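Local coordinates for histidinol-phosphatase (Listeria monocytogenes serotype 4b str. H7858, PDB 6NLR), which probably catalyses hydrolysis of L-histidinol phosphate to L-histidinol and phosphate in histidine biosynthesis, at a centre of three metal ions, at residues G151-Q156 and D198-V203; V209-V214 and T244-L249; Y219-N224 and I251-G256. All coordinates share one frame; numbering follows the deposited sequence.

Contact 1: residues G151-Q156 and D198-V203; sequences GFEQAQ and DFSEEV
Ser200 OG gives its hydrogen to Glu153 OE2 across 2.6 Å, and this bond joins the first turns of two helices of the PHP domain, 152-168 and 201-217. The hydroxyl is also the N-cap of the second helix: with OG turned between the backbone N and the carbonyl carbon (chi1 70°), it accepts Val203 N at 3.1 Å. Serine suits the place because one small group can close a helix end and still donate outward. Glu153 reaches it with a fully extended chain, and its OE2 is met from well above the carboxylate plane. The start of helix 201-217 would be expected to favour the carboxylate's negative charge, partly offsetting the nearby Glu202, whose OE1 lies 4.5 Å from Glu153 OE2.

Next to this bond, Val203 CG2 lies between Glu153 and Gln156. It touches Gln156 OE1 at 3.6 Å and, more loosely, Glu153 CG, while the valine also packs on Leu157 and Leu160 of helix 152-168, where a branched apolar residue is well placed. Gln156 has a polar task at each branch. Its NE2 is hydrogen-bonded to Gln186 OE1 and sits obliquely against the Phe199 ring, 3.6 Å from CE1, with amide and ring planes 75° apart. Its OE1 accepts from a water 2.7 Å away. Ser200 N needs such a partner, because the valine three residues on cannot accept from it as a capping box would require; that same water takes the Ser200 N-H at 3.0 Å.

Contact 2: residues V209-V214 and T244-L249; sequences VILALV and TLASEL
Leu249 N is shared by two carbonyls, donating to Leu245 O at 3.1 Å and more weakly to Ala246 O at 3.0 Å, in the last turn of a helix packed against Leu211. Helices 201-217 and 240-248 are neighbours in the helical layer of this PHP domain, which has a TIM-barrel-like fold. Between 209-214 and 244-249 no hydrogen bond crosses, and the contact is made by apolar side chains. Leu211 is the projecting side chain. Its CG stands beside the backbone N and away from the carbonyl carbon (chi1 -67°), and from there CD1 lies over Leu245 CB and the backbone N of Ala246. CD2 rests on Ala246 CB at 4.0 Å. Alanine fits here because its short side chain lets the backbones draw close, with Leu211 CA and Ala246 CA 6.2 Å apart. Inward, Leu211 and Ala246 both also touch Leu221 of strand 220-224, so the pair belongs to the seam between helices and sheet. Toward the outer side, Leu249 reaches back with CD1 to Leu211 CB at 3.7 Å, and the same methyl lies near Ala212 N. Leu245 crosses Leu211 at about a right angle, its CB 3.7 Å from Leu211 CD1.

Contact 3: residues Y219-N224 and I251-G256; sequences YELDFN and IPFVYG
Leu221 lays its CB against the Phe253 ring, 3.5 Å from CE1, the two side chains pointing the same way. One atom further, CG meets Ile251 CG2 at 3.9 Å; beyond it, CD1 touches Phe253 CE1 and CZ, and the side chain also packs on Leu211 and Ala246 of the covering helices. Branched, purely apolar leucine suits a site enclosed by sheet and helices. On the same face Phe223 presents its edge to the face of Phe253, centroids 5.9 Å apart and planes at 87°, an offset edge-to-face pair. The strands are parallel neighbours of a beta-alpha-beta unit, with helix 240-248 as the connection, in the TIM-barrel-like PHP domain. Four backbone bonds join them, from Leu221 N to Pro252 O at one end to Gly256 N to Phe223 O, 2.8 Å, at the other. The opposite face carries Asp222 and Asn224. Asp222 OD2 accepts from His181 N and from Asn224 ND2, the latter at 3.0 Å on its syn side; Asn224 ND2 also donates to Asp258 OD2. Asp222 and Asn224 are thus second-shell residues, bonded to the manganese ligand His181 and the cobalt ligand Asp258. A water donates to Asp222 OD1 at 2.8 Å and to Val254 O at 3.1 Å.

Contact 1 comes first along the chain and closes before the others open, whereas contacts 2 and 3 interleave: helix 201-217, strand 220-224, helix 240-248, strand 253-256. Helix 201-217 serves contact 1 at its start and contact 2 further along, their centres about 18 Å apart. Contact 3 lies about 11 Å from contact 2, centre to centre, and about 23 Å from contact 1. Contacts 2 and 3 touch: Val214 O and Tyr219 N, 2.9 Å apart, and Ala246 O and Ile251 N, 3.0 Å apart, are probable hydrogen bonds where each helix turns into its strand. The series thus runs from the domain's periphery through its helical layer to the strands beside the metal centre.

Contact 1: residues G151-Q156 and D198-V203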
loop_
_atom_site.group_PDB
_atom_site.type_symbol
_atom_site.label_atom_id
_atom_site.label_comp_id
_atom_site.label_asym_id
_atom_site.label_seq_id
_atom_site.Cartn_x
_atom_site.Cartn_y
_atom_site.Cartn_z
ATOM N N GLY A 151 -18.816 -13.170 4.577
ATOM C CA GLY A 151 -19.352 -12.387 3.451
ATOM C C GLY A 151 -18.523 -11.150 3.183
ATOM O O GLY A 151 -17.600 -10.846 3.956
ATOM N N PHE A 152 -18.851 -10.460 2.103
ATOM C CA PHE A 152 -18.025 -9.342 1.593
ATOM C C PHE A 152 -17.968 -8.237 2.643
ATOM O O PHE A 152 -16.865 -7.720 2.907
ATOM C CB PHE A 152 -18.530 -8.833 0.245
ATOM C CG PHE A 152 -17.564 -7.874 -0.397
ATOM C CD1 PHE A 152 -16.515 -8.350 -1.168
ATOM C CD2 PHE A 152 -17.677 -6.503 -0.185
ATOM C CE1 PHE A 152 -15.621 -7.460 -1.750
ATOM C CE2 PHE A 152 -16.793 -5.620 -0.772
ATOM C CZ PHE A 152 -15.751 -6.096 -1.533
ATOM N N GLU A 153 -19.106 -7.911 3.254
ATOM C CA GLU A 153 -19.178 -6.817 4.258
ATOM C C GLU A 153 -18.374 -7.213 5.510
ATOM O O GLU A 153 -17.642 -6.357 6.076
ATOM C CB GLU A 153 -20.629 -6.469 4.607
ATOM C CG GLU A 153 -20.683 -5.383 5.656
ATOM C CD GLU A 153 -22.040 -4.966 6.176
ATOM O OE1 GLU A 153 -23.046 -5.491 5.666
ATOM O OE2 GLU A 153 -22.071 -4.077 7.074
ATOM N N GLN A 154 -18.541 -8.449 5.973
ATOM C CA GLN A 154 -17.791 -8.944 7.159
ATOM C C GLN A 154 -16.278 -8.857 6.867
ATOM O O GLN A 154 -15.519 -8.491 7.770
ATOM C CB GLN A 154 -18.238 -10.353 7.525
ATOM C CG GLN A 154 -19.663 -10.424 8.064
ATOM C CD GLN A 154 -20.668 -10.794 6.997
ATOM O OE1 GLN A 154 -20.548 -10.424 5.840
ATOM N NE2 GLN A 154 -21.669 -11.575 7.361
ATOM N N ALA A 155 -15.858 -9.156 5.634
ATOM C CA ALA A 155 -14.455 -9.029 5.181
ATOM C C ALA A 155 -14.022 -7.562 5.220
ATOM O O ALA A 155 -12.878 -7.313 5.693
ATOM C CB ALA A 155 -14.268 -9.621 3.808
ATOM N N GLN A 156 -14.891 -6.636 4.774
ATOM C CA GLN A 156 -14.606 -5.179 4.806
ATOM C C GLN A 156 -14.315 -4.786 6.262
ATOM O O GLN A 156 -13.330 -4.059 6.526
ATOM C CB GLN A 156 -15.780 -4.326 4.313
ATOM C CG GLN A 156 -16.007 -4.353 2.820
ATOM C CD GLN A 156 -17.281 -3.647 2.423
ATOM O OE1 GLN A 156 -18.347 -3.882 2.989
ATOM N NE2 GLN A 156 -17.188 -2.779 1.432
ATOM N N ASP A 198 -22.538 1.368 -2.094
ATOM C CA ASP A 198 -23.506 0.905 -1.055
ATOM C C ASP A 198 -22.772 0.405 0.203
ATOM O O ASP A 198 -23.279 -0.529 0.915
ATOM C CB ASP A 198 -24.502 -0.077 -1.681
ATOM C CG ASP A 198 -23.966 -1.496 -1.700
ATOM O OD1 ASP A 198 -22.760 -1.665 -2.015
ATOM O OD2 ASP A 198 -24.742 -2.415 -1.334
ATOM N N PHE A 199 -21.678 1.059 0.570
ATOM C CA PHE A 199 -21.049 0.875 1.914
ATOM C C PHE A 199 -22.142 0.947 2.987
ATOM O O PHE A 199 -22.886 1.921 3.001
ATOM C CB PHE A 199 -19.959 1.919 2.186
ATOM C CG PHE A 199 -18.674 1.728 1.427
ATOM C CD1 PHE A 199 -18.445 0.599 0.647
ATOM C CD2 PHE A 199 -17.675 2.683 1.489
ATOM C CE1 PHE A 199 -17.255 0.442 -0.061
ATOM C CE2 PHE A 199 -16.481 2.513 0.805
ATOM C CZ PHE A 199 -16.279 1.403 0.026
ATOM N N SER A 200 -22.231 -0.070 3.843
ATOM C CA SER A 200 -23.202 -0.141 4.963
ATOM C C SER A 200 -22.875 0.961 5.980
ATOM O O SER A 200 -21.730 1.500 5.957
ATOM C CB SER A 200 -23.135 -1.482 5.635
ATOM O OG SER A 200 -21.907 -1.579 6.337
ATOM N N GLU A 201 -23.828 1.273 6.846
ATOM C CA GLU A 201 -23.658 2.322 7.879
ATOM C C GLU A 201 -22.501 1.916 8.796
ATOM O O GLU A 201 -21.704 2.797 9.161
ATOM C CB GLU A 201 -24.967 2.525 8.642
ATOM C CG GLU A 201 -24.882 3.629 9.674
ATOM C CD GLU A 201 -24.177 4.891 9.183
ATOM O OE1 GLU A 201 -24.674 5.480 8.189
ATOM O OE2 GLU A 201 -23.079 5.227 9.747
ATOM N N GLU A 202 -22.392 0.637 9.126
ATOM C CA GLU A 202 -21.312 0.117 9.997
ATOM C C GLU A 202 -19.946 0.329 9.322
ATOM O O GLU A 202 -18.991 0.755 10.007
ATOM C CB GLU A 202 -21.537 -1.358 10.334
ATOM C CG GLU A 202 -20.615 -1.817 11.457
ATOM C CD GLU A 202 -20.823 -3.243 11.947
ATOM O OE1 GLU A 202 -21.802 -3.885 11.512
ATOM O OE2 GLU A 202 -19.994 -3.708 12.748
ATOM N N VAL A 203 -19.823 0.029 8.027
ATOM C CA VAL A 203 -18.534 0.267 7.298
ATOM C C VAL A 203 -18.217 1.763 7.344
ATOM O O VAL A 203 -17.073 2.150 7.607
ATOM C CB VAL A 203 -18.600 -0.294 5.872
ATOM C CG1 VAL A 203 -17.522 0.279 4.966
ATOM C CG2 VAL A 203 -18.566 -1.817 5.893
HETATM O O HOH W 1 -20.662 -2.456 2.919
#

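Contact 2: residues V209-V214 and T244-L249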
loop_
_atom_site.group_PDB
_atom_site.type_symbol
_atom_site.label_atom_id
_atom_site.label_comp_id
_atom_site.label_asym_id
_atom_site.label_seq_id
_atom_site.Cartn_x
_atom_site.Cartn_y
_atom_site.Cartn_z
ATOM N N VAL A 209 -14.158 6.532 12.202
ATOM C CA VAL A 209 -13.275 6.272 13.377
ATOM C C VAL A 209 -11.824 6.283 12.880
ATOM O O VAL A 209 -10.986 6.968 13.509
ATOM C CB VAL A 209 -13.655 4.953 14.084
ATOM C CG1 VAL A 209 -12.572 4.474 15.048
ATOM C CG2 VAL A 209 -14.982 5.103 14.822
ATOM N N ILE A 210 -11.542 5.572 11.780
ATOM C CA ILE A 210 -10.172 5.493 11.185
ATOM C C ILE A 210 -9.702 6.895 10.807
ATOM O O ILE A 210 -8.542 7.230 11.161
ATOM C CB ILE A 210 -10.138 4.524 9.988
ATOM C CG1 ILE A 210 -10.147 3.069 10.462
ATOM C CG2 ILE A 210 -8.968 4.812 9.065
ATOM C CD1 ILE A 210 -10.465 2.096 9.352
ATOM N N LEU A 211 -10.548 7.712 10.164
ATOM C CA LEU A 211 -10.087 9.050 9.695
ATOM C C LEU A 211 -9.824 9.962 10.901
ATOM O O LEU A 211 -8.809 10.688 10.847
ATOM C CB LEU A 211 -11.095 9.662 8.722
ATOM C CG LEU A 211 -11.215 8.905 7.396
ATOM C CD1 LEU A 211 -12.273 9.541 6.521
ATOM C CD2 LEU A 211 -9.866 8.843 6.664
ATOM N N ALA A 212 -10.668 9.926 11.938
ATOM C CA ALA A 212 -10.481 10.745 13.163
ATOM C C ALA A 212 -9.110 10.409 13.766
ATOM O O ALA A 212 -8.387 11.351 14.177
ATOM C CB ALA A 212 -11.599 10.526 14.171
ATOM N N LEU A 213 -8.732 9.132 13.760
ATOM C CA LEU A 213 -7.478 8.649 14.385
ATOM C C LEU A 213 -6.273 9.052 13.516
ATOM O O LEU A 213 -5.258 9.534 14.062
ATOM C CB LEU A 213 -7.622 7.141 14.564
ATOM C CG LEU A 213 -6.612 6.483 15.486
ATOM C CD1 LEU A 213 -6.684 7.077 16.895
ATOM C CD2 LEU A 213 -6.860 4.987 15.492
ATOM N N VAL A 214 -6.387 8.920 12.196
ATOM C CA VAL A 214 -5.367 9.433 11.240
ATOM C C VAL A 214 -5.114 10.917 11.521
ATOM O O VAL A 214 -3.944 11.337 11.579
ATOM C CB VAL A 214 -5.797 9.204 9.780
ATOM C CG1 VAL A 214 -4.975 10.022 8.819
ATOM C CG2 VAL A 214 -5.735 7.738 9.413
ATOM N N THR A 244 -13.517 12.831 0.498
ATOM C CA THR A 244 -14.247 14.041 0.943
ATOM C C THR A 244 -14.215 14.143 2.476
ATOM O O THR A 244 -13.885 15.213 2.963
ATOM C CB THR A 244 -15.676 14.033 0.377
ATOM O OG1 THR A 244 -15.494 14.025 -1.039
ATOM C CG2 THR A 244 -16.520 15.217 0.789
ATOM N N LEU A 245 -14.556 13.084 3.203
ATOM C CA LEU A 245 -14.461 13.069 4.688
ATOM C C LEU A 245 -13.020 13.390 5.106
ATOM O O LEU A 245 -12.843 14.263 5.969
ATOM C CB LEU A 245 -14.911 11.723 5.252
ATOM C CG LEU A 245 -16.388 11.390 5.043
ATOM C CD1 LEU A 245 -16.691 9.955 5.440
ATOM C CD2 LEU A 245 -17.296 12.374 5.772
ATOM N N ALA A 246 -12.021 12.751 4.490
ATOM C CA ALA A 246 -10.602 12.941 4.877
ATOM C C ALA A 246 -10.222 14.403 4.632
ATOM O O ALA A 246 -9.629 15.024 5.538
ATOM C CB ALA A 246 -9.682 11.966 4.171
ATOM N N SER A 247 -10.591 14.975 3.484
ATOM C CA SER A 247 -10.273 16.391 3.144
ATOM C C SER A 247 -10.947 17.353 4.128
ATOM O O SER A 247 -10.289 18.329 4.529
ATOM C CB SER A 247 -10.616 16.711 1.723
ATOM O OG SER A 247 -9.816 15.896 0.872
ATOM N N GLU A 248 -12.194 17.099 4.504
ATOM C CA GLU A 248 -12.930 17.897 5.521
ATOM C C GLU A 248 -12.165 17.877 6.856
ATOM O O GLU A 248 -12.184 18.889 7.552
ATOM C CB GLU A 248 -14.343 17.353 5.722
ATOM C CG GLU A 248 -15.328 17.729 4.633
ATOM C CD GLU A 248 -16.701 17.067 4.776
ATOM O OE1 GLU A 248 -16.968 16.424 5.845
ATOM O OE2 GLU A 248 -17.523 17.209 3.831
ATOM N N LEU A 249 -11.491 16.776 7.200
ATOM C CA LEU A 249 -10.647 16.687 8.428
ATOM C C LEU A 249 -9.244 17.254 8.160
ATOM O O LEU A 249 -8.427 17.200 9.039
ATOM C CB LEU A 249 -10.587 15.220 8.883
ATOM C CG LEU A 249 -11.904 14.662 9.429
ATOM C CD1 LEU A 249 -11.842 13.168 9.641
ATOM C CD2 LEU A 249 -12.283 15.340 10.728
#

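Contact 3: residues Y219-N224 and I251-G256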
loop_
_atom_site.group_PDB
_atom_site.type_symbol
_atom_site.label_atom_id
_atom_site.label_comp_id
_atom_site.label_asym_id
_atom_site.label_seq_id
_atom_site.Cartn_x
_atom_site.Cartn_y
_atom_site.Cartn_z
ATOM N N TYR A 219 -1.181 11.767 10.644
ATOM C CA TYR A 219 -0.778 10.855 9.552
ATOM C C TYR A 219 -1.336 11.400 8.238
ATOM O O TYR A 219 -2.110 12.385 8.229
ATOM C CB TYR A 219 -1.241 9.429 9.835
ATOM C CG TYR A 219 -0.490 8.658 10.891
ATOM C CD1 TYR A 219 0.644 9.151 11.525
ATOM C CD2 TYR A 219 -0.901 7.376 11.225
ATOM C CE1 TYR A 219 1.326 8.399 12.471
ATOM C CE2 TYR A 219 -0.240 6.622 12.177
ATOM C CZ TYR A 219 0.871 7.140 12.818
ATOM O OH TYR A 219 1.528 6.375 13.730
ATOM N N GLU A 220 -0.961 10.770 7.134
ATOM C CA GLU A 220 -1.528 11.142 5.819
ATOM C C GLU A 220 -1.932 9.856 5.109
ATOM O O GLU A 220 -1.637 8.758 5.637
ATOM C CB GLU A 220 -0.531 12.013 5.045
ATOM C CG GLU A 220 0.795 11.342 4.816
ATOM C CD GLU A 220 1.852 12.177 4.094
ATOM O OE1 GLU A 220 1.631 13.416 3.934
ATOM O OE2 GLU A 220 2.916 11.584 3.719
ATOM N N LEU A 221 -2.591 9.991 3.961
ATOM C CA LEU A 221 -3.140 8.849 3.201
ATOM C C LEU A 221 -2.525 8.794 1.805
ATOM O O LEU A 221 -2.348 9.846 1.169
ATOM C CB LEU A 221 -4.661 8.965 3.140
ATOM C CG LEU A 221 -5.355 8.853 4.493
ATOM C CD1 LEU A 221 -6.845 9.114 4.368
ATOM C CD2 LEU A 221 -5.065 7.493 5.105
ATOM N N ASP A 222 -2.189 7.563 1.403
ATOM C CA ASP A 222 -1.872 7.106 0.027
ATOM C C ASP A 222 -3.152 7.250 -0.794
ATOM O O ASP A 222 -4.118 6.518 -0.496
ATOM C CB ASP A 222 -1.349 5.671 0.132
ATOM C CG ASP A 222 -0.940 4.928 -1.136
ATOM O OD1 ASP A 222 -0.284 5.547 -1.987
ATOM O OD2 ASP A 222 -1.236 3.694 -1.211
ATOM N N PHE A 223 -3.199 8.185 -1.739
ATOM C CA PHE A 223 -4.318 8.272 -2.712
ATOM C C PHE A 223 -3.886 7.405 -3.893
ATOM O O PHE A 223 -3.143 7.871 -4.781
ATOM C CB PHE A 223 -4.646 9.707 -3.125
ATOM C CG PHE A 223 -5.799 9.800 -4.095
ATOM C CD1 PHE A 223 -5.633 9.509 -5.449
ATOM C CD2 PHE A 223 -7.058 10.166 -3.663
ATOM C CE1 PHE A 223 -6.684 9.604 -6.342
ATOM C CE2 PHE A 223 -8.120 10.242 -4.558
ATOM C CZ PHE A 223 -7.936 9.960 -5.895
ATOM N N ASN A 224 -4.310 6.143 -3.861
ATOM C CA ASN A 224 -3.726 5.068 -4.697
ATOM C C ASN A 224 -4.629 4.804 -5.921
ATOM O O ASN A 224 -5.804 4.420 -5.752
ATOM C CB ASN A 224 -3.435 3.885 -3.793
ATOM C CG ASN A 224 -2.665 2.774 -4.467
ATOM O OD1 ASN A 224 -2.975 2.397 -5.599
ATOM N ND2 ASN A 224 -1.666 2.258 -3.763
ATOM N N ILE A 251 -6.883 15.949 6.358
ATOM C CA ILE A 251 -5.875 14.869 6.237
ATOM C C ILE A 251 -5.244 15.005 4.848
ATOM O O ILE A 251 -5.944 14.959 3.826
ATOM C CB ILE A 251 -6.513 13.491 6.423
ATOM C CG1 ILE A 251 -7.120 13.310 7.822
ATOM C CG2 ILE A 251 -5.509 12.415 6.064
ATOM C CD1 ILE A 251 -8.077 12.116 7.948
ATOM N N PRO A 252 -3.908 15.147 4.764
ATOM C CA PRO A 252 -3.237 15.236 3.479
ATOM C C PRO A 252 -3.296 13.895 2.750
ATOM O O PRO A 252 -3.191 12.845 3.376
ATOM C CB PRO A 252 -1.776 15.594 3.796
ATOM C CG PRO A 252 -1.807 16.037 5.258
ATOM C CD PRO A 252 -2.965 15.278 5.882
ATOM N N PHE A 253 -3.394 13.995 1.428
ATOM C CA PHE A 253 -3.262 12.875 0.464
ATOM C C PHE A 253 -1.979 13.077 -0.332
ATOM O O PHE A 253 -1.663 14.199 -0.656
ATOM C CB PHE A 253 -4.471 12.824 -0.473
ATOM C CG PHE A 253 -5.695 12.191 0.129
ATOM C CD1 PHE A 253 -5.804 10.808 0.210
ATOM C CD2 PHE A 253 -6.723 12.975 0.632
ATOM C CE1 PHE A 253 -6.932 10.233 0.767
ATOM C CE2 PHE A 253 -7.856 12.397 1.165
ATOM C CZ PHE A 253 -7.960 11.025 1.229
ATOM N N VAL A 254 -1.269 11.986 -0.599
ATOM C CA VAL A 254 -0.170 11.937 -1.595
ATOM C C VAL A 254 -0.584 10.943 -2.682
ATOM O O VAL A 254 -0.848 9.774 -2.341
ATOM C CB VAL A 254 1.156 11.524 -0.931
ATOM C CG1 VAL A 254 2.302 11.540 -1.934
ATOM C CG2 VAL A 254 1.461 12.385 0.292
ATOM N N TYR A 255 -0.646 11.407 -3.925
ATOM C CA TYR A 255 -0.845 10.555 -5.127
ATOM C C TYR A 255 0.137 9.390 -5.084
ATOM O O TYR A 255 1.322 9.637 -4.853
ATOM C CB TYR A 255 -0.627 11.338 -6.414
ATOM C CG TYR A 255 -0.479 10.475 -7.649
ATOM C CD1 TYR A 255 -1.580 9.889 -8.250
ATOM C CD2 TYR A 255 0.765 10.233 -8.213
ATOM C CE1 TYR A 255 -1.453 9.111 -9.391
ATOM C CE2 TYR A 255 0.915 9.472 -9.365
ATOM C CZ TYR A 255 -0.209 8.921 -9.969
ATOM O OH TYR A 255 -0.084 8.152 -11.085
ATOM N N GLY A 256 -0.357 8.179 -5.294
ATOM C CA GLY A 256 0.449 6.948 -5.406
ATOM C C GLY A 256 -0.017 6.130 -6.597
ATOM O O GLY A 256 -1.185 5.681 -6.561
HETATM O O HOH W 2 1.366 7.728 -1.693
#